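Side-chain contacts in putative angiotensinogen (Lampetra fluviatilis, PDB 5INW), which binds heparin, which promotes its inhibition of thrombin through a template mechanism, and belongs to the serpin family, generally inhibitors of serine proteases: residues S150-Y153 with F154-N158; R186-T189 with R190-H194; S208-A211 with V212-M215; E317-P320 with K321-S325; V326-E329 with Q330-E333. The protein carries 1 engineered substitution. All blocks are in the same frame, centred on the assembly; numbering follows the deposited sequence.

Contact 1: S150-Y153 with F154-N158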
loop_
_atom_site.group_PDB
_atom_site.type_symbol
_atom_site.label_atom_id
_atom_site.label_comp_id
_atom_site.label_asym_id
_atom_site.label_seq_id
_atom_site.Cartn_x
_atom_site.Cartn_y
_atom_site.Cartn_z
ATOM N N SER A 150 17.758 10.817 -6.062
ATOM C CA SER A 150 16.385 10.758 -5.548
ATOM C C SER A 150 16.185 9.344 -4.984
ATOM O O SER A 150 16.034 9.185 -3.781
ATOM C CB SER A 150 15.324 11.117 -6.608
ATOM O OG SER A 150 15.065 12.512 -6.648
ATOM N N MET A 151 16.296 8.328 -5.841
ATOM C CA MET A 151 16.074 6.925 -5.443
ATOM C C MET A 151 17.053 6.339 -4.402
ATOM O O MET A 151 16.762 5.281 -3.850
ATOM C CB MET A 151 16.009 5.993 -6.683
ATOM C CG MET A 151 14.709 6.092 -7.475
ATOM S SD MET A 151 14.642 5.012 -8.915
ATOM C CE MET A 151 15.885 5.648 -10.061
ATOM N N LYS A 152 18.198 6.982 -4.150
ATOM C CA LYS A 152 19.157 6.457 -3.156
ATOM C C LYS A 152 18.561 6.480 -1.742
ATOM O O LYS A 152 18.784 5.532 -1.001
ATOM C CB LYS A 152 20.540 7.137 -3.157
ATOM C CG LYS A 152 21.460 6.558 -2.062
ATOM C CD LYS A 152 22.958 6.880 -2.149
ATOM C CE LYS A 152 23.696 6.369 -0.910
ATOM N NZ LYS A 152 25.179 6.446 -0.995
ATOM N N TYR A 153 17.816 7.545 -1.381
ATOM C CA TYR A 153 17.231 7.682 -0.039
ATOM C C TYR A 153 15.894 6.906 0.076
ATOM O O TYR A 153 15.420 6.682 1.188
ATOM C CB TYR A 153 17.038 9.143 0.381
ATOM C CG TYR A 153 18.196 10.093 0.061
ATOM C CD1 TYR A 153 19.342 10.165 0.863
ATOM C CD2 TYR A 153 18.118 10.959 -1.052
ATOM C CE1 TYR A 153 20.371 11.064 0.545
ATOM C CE2 TYR A 153 19.138 11.852 -1.374
ATOM C CZ TYR A 153 20.265 11.907 -0.587
ATOM O OH TYR A 153 21.257 12.808 -0.955
ATOM N N PHE A 154 15.336 6.449 -1.050
ATOM C CA PHE A 154 14.257 5.452 -1.058
ATOM C C PHE A 154 14.679 4.071 -0.475
ATOM O O PHE A 154 13.938 3.449 0.276
ATOM C CB PHE A 154 13.718 5.274 -2.489
ATOM C CG PHE A 154 12.501 4.420 -2.563
ATOM C CD1 PHE A 154 11.300 4.868 -2.037
ATOM C CD2 PHE A 154 12.556 3.141 -3.109
ATOM C CE1 PHE A 154 10.163 4.076 -2.072
ATOM C CE2 PHE A 154 11.417 2.334 -3.135
ATOM C CZ PHE A 154 10.211 2.814 -2.628
ATOM N N ALA A 155 15.863 3.581 -0.822
ATOM C CA ALA A 155 16.392 2.355 -0.247
ATOM C C ALA A 155 16.724 2.548 1.235
ATOM O O ALA A 155 16.621 1.590 2.012
ATOM C CB ALA A 155 17.620 1.855 -1.024
ATOM N N ARG A 156 17.134 3.754 1.635
ATOM C CA ARG A 156 17.392 4.004 3.058
ATOM C C ARG A 156 16.122 3.917 3.885
ATOM O O ARG A 156 16.125 3.280 4.955
ATOM C CB ARG A 156 18.072 5.345 3.330
ATOM C CG ARG A 156 18.652 5.432 4.765
ATOM C CD ARG A 156 19.827 6.382 4.865
ATOM N NE ARG A 156 20.638 6.227 3.646
ATOM C CZ ARG A 156 21.527 7.116 3.188
ATOM N NH1 ARG A 156 21.846 8.206 3.895
ATOM N NH2 ARG A 156 22.152 6.873 2.039
ATOM N N LEU A 157 15.058 4.573 3.400
ATOM C CA LEU A 157 13.707 4.473 3.994
ATOM C C LEU A 157 13.300 3.011 4.167
ATOM O O LEU A 157 13.004 2.602 5.264
ATOM C CB LEU A 157 12.646 5.195 3.131
ATOM C CG LEU A 157 11.178 5.170 3.627
ATOM C CD1 LEU A 157 11.071 5.924 4.939
ATOM C CD2 LEU A 157 10.157 5.710 2.626
ATOM N N ASN A 158 13.323 2.224 3.094
ATOM C CA ASN A 158 12.946 0.818 3.205
ATOM C C ASN A 158 13.811 0.034 4.194
ATOM O O ASN A 158 13.300 -0.737 4.994
ATOM C CB ASN A 158 12.855 0.173 1.835
ATOM C CG ASN A 158 11.655 0.697 1.055
ATOM O OD1 ASN A 158 10.589 0.940 1.631
ATOM N ND2 ASN A 158 11.813 0.860 -0.256
#
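With CG anti to the backbone N (chi1 178°) and every later bond extended, Lys152 runs straight out from the helix; Arg156, anti at the same torsion but bent at chi3 (-39°), carries its guanidinium beside the lysine chain one turn back. The atoms that touch are Lys152 CE and Arg156 NH2, 3.4 Å apart, and the methylene lies in the guanidinium plane, at its edge. Aliphatic carbon therefore meets the arginine, while Lys152 NZ stands 4.3 Å from Arg156 NH2. Over one face of the same guanidinium, toward the rim, comes Tyr153 CD1, which is 4.4 Å from Arg156 NH1; seen from the phenol ring, NH1 arrives at the edge, near the ring plane.

Helix 150-161 corresponds to helix D of the serpin fold, the element that carries the heparin site in antithrombin. A basic pair on its solvent side is consistent with such a surface here, although the contact itself does not prove it.

The other side of the helix faces inward. Phe154 reaches helices 77-96, 110-122 and 186-196, and Asn158 ND2 sits above the rim of its ring. In the backbone, Leu157 N donates to Tyr153 O at 3.1 Å in a nearly straight bond (169°), whereas the bond from Phe154 N to Met151 O, at 3.4 Å, is weak. Met151 continues inward to Leu195 and Phe196.

Contact 2: R186-T189 with R190-H194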
loop_
_atom_site.group_PDB
_atom_site.type_symbol
_atom_site.label_atom_id
_atom_site.label_comp_id
_atom_site.label_asym_id
_atom_site.label_seq_id
_atom_site.Cartn_x
_atom_site.Cartn_y
_atom_site.Cartn_z
ATOM N N ARG A 186 23.946 -3.730 -17.887
ATOM C CA ARG A 186 24.433 -3.947 -16.535
ATOM C C ARG A 186 24.166 -2.793 -15.550
ATOM O O ARG A 186 24.074 -3.004 -14.324
ATOM C CB ARG A 186 25.897 -4.230 -16.572
ATOM C CG ARG A 186 26.373 -4.760 -15.263
ATOM C CD ARG A 186 27.814 -5.116 -15.425
ATOM N NE ARG A 186 28.664 -3.937 -15.571
ATOM C CZ ARG A 186 29.972 -4.001 -15.714
ATOM N NH1 ARG A 186 30.586 -5.194 -15.765
ATOM N NH2 ARG A 186 30.666 -2.879 -15.822
ATOM N N GLN A 187 24.031 -1.582 -16.069
ATOM C CA GLN A 187 23.817 -0.449 -15.197
ATOM C C GLN A 187 22.401 -0.576 -14.636
ATOM O O GLN A 187 22.121 -0.231 -13.447
ATOM C CB GLN A 187 24.087 0.871 -15.946
ATOM C CG GLN A 187 25.545 1.092 -16.337
ATOM C CD GLN A 187 25.898 0.625 -17.742
ATOM O OE1 GLN A 187 25.171 -0.163 -18.381
ATOM N NE2 GLN A 187 27.067 1.085 -18.230
ATOM N N PHE A 188 21.524 -1.141 -15.459
ATOM C CA PHE A 188 20.184 -1.476 -14.999
ATOM C C PHE A 188 20.180 -2.574 -13.931
ATOM O O PHE A 188 19.547 -2.413 -12.906
ATOM C CB PHE A 188 19.282 -1.879 -16.154
ATOM C CG PHE A 188 17.945 -2.362 -15.707
ATOM C CD1 PHE A 188 16.952 -1.443 -15.324
ATOM C CD2 PHE A 188 17.657 -3.716 -15.648
ATOM C CE1 PHE A 188 15.684 -1.856 -14.930
ATOM C CE2 PHE A 188 16.378 -4.150 -15.230
ATOM C CZ PHE A 188 15.399 -3.218 -14.863
ATOM N N THR A 189 20.888 -3.680 -14.154
ATOM C CA THR A 189 20.819 -4.824 -13.220
ATOM C C THR A 189 21.436 -4.568 -11.880
ATOM O O THR A 189 20.907 -5.014 -10.863
ATOM C CB THR A 189 21.511 -6.072 -13.766
ATOM O OG1 THR A 189 22.851 -5.761 -14.129
ATOM C CG2 THR A 189 20.760 -6.568 -14.932
ATOM N N ARG A 190 22.499 -3.793 -11.899
ATOM C CA ARG A 190 23.175 -3.387 -10.704
ATOM C C ARG A 190 22.441 -2.314 -9.932
ATOM O O ARG A 190 22.475 -2.373 -8.690
ATOM C CB ARG A 190 24.554 -2.846 -11.019
ATOM C CG ARG A 190 25.449 -3.910 -11.540
ATOM C CD ARG A 190 26.813 -3.340 -11.742
ATOM N NE ARG A 190 27.773 -4.424 -11.940
ATOM C CZ ARG A 190 29.060 -4.259 -12.201
ATOM N NH1 ARG A 190 29.567 -3.044 -12.257
ATOM N NH2 ARG A 190 29.825 -5.311 -12.423
ATOM N N THR A 191 21.824 -1.316 -10.584
ATOM C CA THR A 191 21.030 -0.356 -9.779
ATOM C C THR A 191 19.813 -1.054 -9.188
ATOM O O THR A 191 19.418 -0.683 -8.084
ATOM C CB THR A 191 20.562 0.924 -10.480
ATOM O OG1 THR A 191 19.884 0.531 -11.621
ATOM C CG2 THR A 191 21.715 1.816 -10.904
ATOM N N VAL A 192 19.244 -2.052 -9.859
ATOM C CA VAL A 192 18.146 -2.790 -9.197
ATOM C C VAL A 192 18.589 -3.723 -8.080
ATOM O O VAL A 192 17.803 -3.954 -7.152
ATOM C CB VAL A 192 17.122 -3.539 -10.126
ATOM C CG1 VAL A 192 16.642 -2.631 -11.257
ATOM C CG2 VAL A 192 17.652 -4.862 -10.606
ATOM N N ALA A 193 19.794 -4.254 -8.164
ATOM C CA ALA A 193 20.311 -5.023 -7.070
ATOM C C ALA A 193 20.674 -4.096 -5.884
ATOM O O ALA A 193 20.347 -4.420 -4.751
ATOM C CB ALA A 193 21.493 -5.832 -7.517
ATOM N N HIS A 194 21.255 -2.923 -6.153
ATOM C CA HIS A 194 21.692 -2.006 -5.094
ATOM C C HIS A 194 20.519 -1.248 -4.428
ATOM O O HIS A 194 20.319 -1.356 -3.242
ATOM C CB HIS A 194 22.842 -1.053 -5.567
ATOM C CG HIS A 194 24.169 -1.758 -5.742
ATOM N ND1 HIS A 194 24.833 -1.840 -6.956
ATOM C CD2 HIS A 194 24.929 -2.455 -4.860
ATOM C CE1 HIS A 194 25.947 -2.534 -6.806
ATOM N NE2 HIS A 194 26.027 -2.923 -5.546
#
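The guanidinium groups of Arg186 and Arg190 lie flat on one another, centres 3.6 Å apart and planes within 7°. The two chains run side by side in the same direction, and Arg186 NE comes over the centre of the Arg190 group, 3.4 Å from its CZ. Stacking of this kind lets two like charges share a place by meeting face to face, with the N-H groups directed outward in their own planes; the exposed position probably lets solvent screen what repulsion remains.

Behind the stack, Arg186 O holds the turn in place. It accepts from Arg190 N at 3.0 Å and from Thr189 OG1 at 3.0 Å, both arriving from the same face of the carbonyl plane. Gln187 O is doubly engaged as well: Thr191 OG1 donates in the carbonyl plane, on a lone pair, at 3.0 Å, while Thr191 N comes from above that plane. The threonine hydroxyl is put there by a chi1 of 54°, which sets OG1 between the backbone N and the carbonyl carbon.

Helix 186-196 is the connection of a beta-alpha-beta unit, joining strand 168-179 to its parallel neighbour 200-203. On its buried side Val192 CG1 sits over one face of the Phe188 ring, 4.0 Å from the ring centroid and 20° off the normal, a CH-pi contact. Farther out, Phe188 packs on Ile382, and Thr189 touches Leu184 in the loop before the helix.

Contact 3: S208-A211 with V212-M215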
loop_
_atom_site.group_PDB
_atom_site.type_symbol
_atom_site.label_atom_id
_atom_site.label_comp_id
_atom_site.label_asym_id
_atom_site.label_seq_id
_atom_site.Cartn_x
_atom_site.Cartn_y
_atom_site.Cartn_z
ATOM N N SER A 208 4.620 -21.063 -20.713
ATOM C CA SER A 208 3.994 -20.202 -19.686
ATOM C C SER A 208 3.306 -20.880 -18.474
ATOM O O SER A 208 3.199 -20.255 -17.405
ATOM C CB SER A 208 3.009 -19.234 -20.349
ATOM O OG SER A 208 1.884 -19.938 -20.853
ATOM N N LYS A 209 2.796 -22.105 -18.643
ATOM C CA LYS A 209 2.183 -22.833 -17.524
ATOM C C LYS A 209 3.246 -22.981 -16.473
ATOM O O LYS A 209 3.014 -22.666 -15.314
ATOM C CB LYS A 209 1.686 -24.224 -17.929
ATOM C CG LYS A 209 0.523 -24.218 -18.905
ATOM C CD LYS A 209 -0.828 -24.158 -18.213
ATOM C CE LYS A 209 -1.954 -24.031 -19.245
ATOM N NZ LYS A 209 -3.282 -24.363 -18.662
ATOM N N ASN A 210 4.403 -23.485 -16.906
ATOM C CA ASN A 210 5.541 -23.668 -16.026
ATOM C C ASN A 210 6.126 -22.373 -15.559
ATOM O O ASN A 210 6.538 -22.269 -14.399
ATOM C CB ASN A 210 6.612 -24.535 -16.675
ATOM C CG ASN A 210 6.215 -25.988 -16.690
ATOM O OD1 ASN A 210 5.575 -26.483 -15.752
ATOM N ND2 ASN A 210 6.591 -26.695 -17.739
ATOM N N ALA A 211 6.166 -21.396 -16.451
ATOM C CA ALA A 211 6.640 -20.052 -16.076
ATOM C C ALA A 211 5.894 -19.447 -14.829
ATOM O O ALA A 211 6.543 -18.942 -13.929
ATOM C CB ALA A 211 6.566 -19.110 -17.275
ATOM N N VAL A 212 4.562 -19.562 -14.777
ATOM C CA VAL A 212 3.786 -19.139 -13.632
ATOM C C VAL A 212 4.135 -19.944 -12.378
ATOM O O VAL A 212 4.284 -19.381 -11.322
ATOM C CB VAL A 212 2.252 -19.196 -13.899
ATOM C CG1 VAL A 212 1.428 -18.925 -12.636
ATOM C CG2 VAL A 212 1.868 -18.161 -14.924
ATOM N N GLU A 213 4.266 -21.251 -12.489
ATOM C CA GLU A 213 4.608 -22.083 -11.333
ATOM C C GLU A 213 5.987 -21.764 -10.804
ATOM O O GLU A 213 6.202 -21.801 -9.584
ATOM C CB GLU A 213 4.602 -23.553 -11.702
ATOM C CG GLU A 213 3.233 -24.098 -12.066
ATOM C CD GLU A 213 3.336 -25.529 -12.547
ATOM O OE1 GLU A 213 4.216 -26.249 -12.004
ATOM O OE2 GLU A 213 2.564 -25.903 -13.473
ATOM N N LEU A 214 6.916 -21.486 -11.725
ATOM C CA LEU A 214 8.301 -21.207 -11.365
ATOM C C LEU A 214 8.376 -19.859 -10.695
ATOM O O LEU A 214 8.957 -19.738 -9.608
ATOM C CB LEU A 214 9.234 -21.245 -12.585
ATOM C CG LEU A 214 9.548 -22.634 -13.196
ATOM C CD1 LEU A 214 10.074 -22.558 -14.611
ATOM C CD2 LEU A 214 10.528 -23.411 -12.355
ATOM N N MET A 215 7.762 -18.856 -11.296
ATOM C CA MET A 215 7.794 -17.536 -10.702
ATOM C C MET A 215 7.191 -17.540 -9.286
ATOM O O MET A 215 7.828 -17.061 -8.334
ATOM C CB MET A 215 7.105 -16.552 -11.580
ATOM C CG MET A 215 7.853 -16.247 -12.877
ATOM S SD MET A 215 6.766 -15.447 -14.092
ATOM C CE MET A 215 7.063 -13.760 -13.747
#
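Asn210 meets the next turn of the helix twice, through its carbonyl and through its amide. The carbonyl is well used: Leu214 N donates to Asn210 O at 2.8 Å, approaching nearly along the C=O axis, and the leucine CB and CG settle beside the same oxygen. The amide is less evenly served. Its ND2 is hydrogen-bonded to Asp207 OD2, just ahead of the helix, which turns OD1 toward Glu213. There OD1 stands 3.8 Å from Glu213 OE2, acceptor beside acceptor, with the amide and carboxylate planes 79° apart.

The other backbone bonds across the contact run from residue i to i-4. Val212 N reaches Ser208 O at 3.0 Å and Met215 N reaches Ala211 O at 2.9 Å, but the bond from Glu213 N to Lys209 O, at 3.4 Å, is weak. Met215, with CG beside its backbone N (chi1 -70°), carries SD to 3.5 Å from Ala211 O.

These residues form the start of helix 208-221, helix F of the serpin fold, which lies across the large sheet. Its buried side is apolar, Ala211 packing on Val234 and Met215 on Phe205 and Ile231. On the outer side, the bond to Asp207 holds the Asn210 amide in its orientation, probably at the cost of leaving OD1 facing the Glu213 carboxylate in a mildly unfavourable approach of two acceptors.

Contact 4: E317-P320 with K321-S325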
loop_
_atom_site.group_PDB
_atom_site.type_symbol
_atom_site.label_atom_id
_atom_site.label_comp_id
_atom_site.label_asym_id
_atom_site.label_seq_id
_atom_site.Cartn_x
_atom_site.Cartn_y
_atom_site.Cartn_z
ATOM N N GLU A 317 -22.405 10.581 4.904
ATOM C CA GLU A 317 -22.418 11.579 3.814
ATOM C C GLU A 317 -21.294 12.636 3.869
ATOM O O GLU A 317 -21.016 13.249 2.866
ATOM C CB GLU A 317 -23.770 12.292 3.793
ATOM C CG GLU A 317 -24.975 11.372 3.610
ATOM C CD GLU A 317 -26.053 11.586 4.659
ATOM O OE1 GLU A 317 -25.755 11.448 5.859
ATOM O OE2 GLU A 317 -27.204 11.881 4.278
ATOM N N ASP A 318 -20.658 12.838 5.027
ATOM C CA ASP A 318 -19.377 13.593 5.150
ATOM C C ASP A 318 -18.120 12.877 4.540
ATOM O O ASP A 318 -17.036 13.488 4.422
ATOM C CB ASP A 318 -19.009 13.857 6.623
ATOM C CG ASP A 318 -20.054 14.644 7.384
ATOM O OD1 ASP A 318 -20.617 15.584 6.783
ATOM O OD2 ASP A 318 -20.296 14.319 8.588
ATOM N N LEU A 319 -18.247 11.594 4.179
ATOM C CA LEU A 319 -17.109 10.806 3.742
ATOM C C LEU A 319 -16.359 11.323 2.497
ATOM O O LEU A 319 -15.162 11.121 2.409
ATOM C CB LEU A 319 -17.529 9.332 3.551
ATOM C CG LEU A 319 -16.444 8.250 3.330
ATOM C CD1 LEU A 319 -15.486 8.181 4.498
ATOM C CD2 LEU A 319 -17.140 6.912 3.139
ATOM N N PRO A 320 -17.050 11.949 1.520
ATOM C CA PRO A 320 -16.270 12.510 0.427
ATOM C C PRO A 320 -15.383 13.723 0.759
ATOM O O PRO A 320 -14.398 13.952 0.076
ATOM C CB PRO A 320 -17.355 12.859 -0.601
ATOM C CG PRO A 320 -18.383 11.821 -0.359
ATOM C CD PRO A 320 -18.463 11.803 1.119
ATOM N N LYS A 321 -15.777 14.527 1.730
ATOM C CA LYS A 321 -15.014 15.720 2.087
ATOM C C LYS A 321 -13.860 15.326 2.977
ATOM O O LYS A 321 -12.851 16.020 3.005
ATOM C CB LYS A 321 -15.905 16.785 2.761
ATOM C CG LYS A 321 -17.041 17.264 1.854
ATOM C CD LYS A 321 -17.684 18.564 2.330
ATOM C CE LYS A 321 -16.908 19.784 1.844
ATOM N NZ LYS A 321 -17.597 21.028 2.251
ATOM N N VAL A 322 -14.007 14.210 3.699
ATOM C CA VAL A 322 -12.904 13.610 4.444
ATOM C C VAL A 322 -11.895 13.047 3.433
ATOM O O VAL A 322 -10.712 13.444 3.405
ATOM C CB VAL A 322 -13.403 12.516 5.404
ATOM C CG1 VAL A 322 -12.233 11.782 6.046
ATOM C CG2 VAL A 322 -14.310 13.120 6.485
ATOM N N GLU A 323 -12.381 12.164 2.565
ATOM C CA GLU A 323 -11.546 11.533 1.528
ATOM C C GLU A 323 -10.965 12.504 0.514
ATOM O O GLU A 323 -9.961 12.201 -0.076
ATOM C CB GLU A 323 -12.326 10.417 0.821
ATOM C CG GLU A 323 -12.546 9.240 1.759
ATOM C CD GLU A 323 -13.240 8.045 1.141
ATOM O OE1 GLU A 323 -14.025 8.208 0.196
ATOM O OE2 GLU A 323 -13.014 6.920 1.614
ATOM N N GLU A 324 -11.620 13.650 0.289
ATOM C CA GLU A 324 -11.049 14.747 -0.510
ATOM C C GLU A 324 -9.844 15.427 0.128
ATOM O O GLU A 324 -8.929 15.814 -0.571
ATOM C CB GLU A 324 -12.096 15.824 -0.813
ATOM C CG GLU A 324 -12.826 15.602 -2.114
ATOM C CD GLU A 324 -11.857 15.569 -3.264
ATOM O OE1 GLU A 324 -11.086 16.558 -3.400
ATOM O OE2 GLU A 324 -11.847 14.541 -3.999
ATOM N N SER A 325 -9.848 15.597 1.445
ATOM C CA SER A 325 -8.788 16.352 2.126
ATOM C C SER A 325 -7.482 15.574 2.337
ATOM O O SER A 325 -6.467 16.209 2.692
ATOM C CB SER A 325 -9.271 16.827 3.486
ATOM O OG SER A 325 -9.446 15.725 4.338
#
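Leu319 and Glu323 cross obliquely, one turn apart, so that the glutamate lies across the branched end of the leucine. Leu319 CG is 3.9 Å from Glu323 CD, and Leu319 CD1 is 4.0 Å from Glu323 OE2: apolar branch against carboxylate. Glu323 gets there by placing CG anti to its carbonyl carbon (chi1 -70°) and running extended from there, its methylenes passing beside Leu319 O. The same buried OE2 is gripped from outside, by a hydrogen bond with Tyr93 OH and a salt bridge to Arg29 NE of the separate chain of the C-terminal peptide. Replacing Glu323 by alanine removes the carboxylate, and would probably leave that arginine's charge without its mate, Tyr93 without this partner and one side of Leu319 uncovered.

Val322 is turned to another neighbour. Its CG2 lies 3.4 Å from Asp318 O, while the side chain packs on Ile311 and on Val13 of the peptide chain. Asp318 O also takes the first backbone bond of the turn, from Val322 N at 3.2 Å, supplemented by a weak one from Lys321 N. Pro320, which has no N-H to give, stands in the first turn, and its carbonyl accepts from Glu324 N at 2.8 Å. One turn on, Ser325 OG donates to Val322 O, 2.8 Å away, in the carbonyl plane and on a lone pair.

A short helix joined to both the body and the C-terminal peptide suits a cleaved serpin, in which the fragment beyond the cut stays built into the fold; 319-325 corresponds to helix G.

Contact 5: V326-E329 with Q330-E333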
loop_
_atom_site.group_PDB
_atom_site.type_symbol
_atom_site.label_atom_id
_atom_site.label_comp_id
_atom_site.label_asym_id
_atom_site.label_seq_id
_atom_site.Cartn_x
_atom_site.Cartn_y
_atom_site.Cartn_z
ATOM N N VAL A 326 -7.499 14.235 2.150
ATOM C CA VAL A 326 -6.320 13.430 2.464
ATOM C C VAL A 326 -5.107 13.924 1.702
ATOM O O VAL A 326 -5.129 14.108 0.517
ATOM C CB VAL A 326 -6.472 11.901 2.294
ATOM C CG1 VAL A 326 -7.476 11.370 3.302
ATOM C CG2 VAL A 326 -6.810 11.496 0.860
ATOM N N SER A 327 -4.051 14.161 2.440
ATOM C CA SER A 327 -2.843 14.706 1.913
ATOM C C SER A 327 -1.835 14.552 3.025
ATOM O O SER A 327 -2.172 14.207 4.194
ATOM C CB SER A 327 -2.991 16.182 1.579
ATOM O OG SER A 327 -3.008 16.964 2.771
ATOM N N GLN A 328 -0.594 14.794 2.648
ATOM C CA GLN A 328 0.466 14.837 3.599
ATOM C C GLN A 328 0.155 15.926 4.658
ATOM O O GLN A 328 0.285 15.690 5.860
ATOM C CB GLN A 328 1.765 15.080 2.854
ATOM C CG GLN A 328 2.972 15.230 3.736
ATOM C CD GLN A 328 3.284 13.970 4.498
ATOM O OE1 GLN A 328 2.968 12.868 4.053
ATOM N NE2 GLN A 328 3.951 14.122 5.635
ATOM N N GLU A 329 -0.294 17.094 4.220
ATOM C CA GLU A 329 -0.516 18.188 5.158
ATOM C C GLU A 329 -1.668 17.850 6.125
ATOM O O GLU A 329 -1.560 18.082 7.336
ATOM C CB GLU A 329 -0.682 19.506 4.391
ATOM C CG GLU A 329 -0.919 20.760 5.253
ATOM C CD GLU A 329 -1.121 22.041 4.437
ATOM O OE1 GLU A 329 -1.788 21.989 3.372
ATOM O OE2 GLU A 329 -0.626 23.119 4.865
ATOM N N GLN A 330 -2.734 17.266 5.584
ATOM C CA GLN A 330 -3.845 16.765 6.383
ATOM C C GLN A 330 -3.393 15.721 7.413
ATOM O O GLN A 330 -3.848 15.736 8.581
ATOM C CB GLN A 330 -4.959 16.163 5.496
ATOM C CG GLN A 330 -6.258 15.867 6.249
ATOM C CD GLN A 330 -6.726 17.060 7.102
ATOM O OE1 GLN A 330 -6.844 18.173 6.604
ATOM N NE2 GLN A 330 -6.964 16.832 8.385
ATOM N N LEU A 331 -2.530 14.799 6.976
ATOM C CA LEU A 331 -1.976 13.813 7.891
ATOM C C LEU A 331 -1.256 14.493 9.037
ATOM O O LEU A 331 -1.478 14.146 10.200
ATOM C CB LEU A 331 -1.037 12.842 7.168
ATOM C CG LEU A 331 -0.228 11.856 8.040
ATOM C CD1 LEU A 331 -1.190 10.955 8.794
ATOM C CD2 LEU A 331 0.743 11.058 7.201
ATOM N N GLU A 332 -0.406 15.465 8.727
ATOM C CA GLU A 332 0.302 16.169 9.801
ATOM C C GLU A 332 -0.659 16.895 10.706
ATOM O O GLU A 332 -0.462 16.883 11.914
ATOM C CB GLU A 332 1.378 17.087 9.246
ATOM C CG GLU A 332 2.646 16.295 8.961
ATOM C CD GLU A 332 3.476 16.825 7.820
ATOM O OE1 GLU A 332 2.945 17.556 6.982
ATOM O OE2 GLU A 332 4.664 16.487 7.751
ATOM N N GLU A 333 -1.704 17.465 10.098
ATOM C CA GLU A 333 -2.828 18.082 10.815
ATOM C C GLU A 333 -3.412 17.132 11.844
ATOM O O GLU A 333 -3.305 17.380 13.044
ATOM C CB GLU A 333 -3.943 18.575 9.858
ATOM C CG GLU A 333 -3.894 20.066 9.495
ATOM C CD GLU A 333 -4.333 20.987 10.630
ATOM O OE1 GLU A 333 -5.362 20.702 11.310
ATOM O OE2 GLU A 333 -3.644 22.006 10.845
#
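Ser327 OG accepts from Gln330 N at 2.8 Å and an almost straight 175°, the capping bond of a serine at the N-cap of helix 328-337, helix H of the serpin fold. The chi1 of 74° carries the hydroxyl forward over the first turn, where it meets an N-H that has no carbonyl of an earlier turn to bind. The backbone follows on, Leu331 N donating to Ser327 O at 2.9 Å and Glu333 N to Glu329 O at 2.8 Å.

A weaker side-chain bond spans the next turn. Gln328 NE2 donates to Glu332 OE2 at 3.3 Å, the amide and carboxylate planes standing 84° apart, so the groups meet crosswise. The stronger hold on the glutamine lies elsewhere: its OE1 takes a hydrogen bond from Asn86 ND2 of helix 77-96. Glu332 in turn touches Lys74 of its own chain and Arg22 of the C-terminal peptide chain, whose positive charges would probably favour an ionised carboxylate. With a leucine in its place the acceptor is gone, and Gln328 NE2 would probably lose its mate within the helix while these basic neighbours lost a nearby negative charge.

Packing completes the inner side. Leu331 lies on Asn86 and on Val24 of the peptide chain, and Val326, ahead of the cap, on Phe90 and Tyr93. At the cap itself, Gln330 CB rests 3.4 Å from Ser327 OG.

All five contacts are local, between neighbouring turns at or near a helix start or within a helix, each part buried, part exposed. Contacts 1 and 2 gather basic side chains at the surface, edge-on in the first, stacked in the second; their segments lie about 5 Å apart at nearest atoms, on helices that touch through Met151 and Phe154. Contact 3 lies about 33 Å from contact 4 at nearest atoms, on the opposite side of the chain's centre; its outer chemistry is acidic and amide. Contacts 4 and 5 touch; both meet helix 77-96, contact 4 by hydrogen bonds, contact 5 also by packing. Contact 4 adds a salt bridge to the peptide chain, which contact 5 meets by packing.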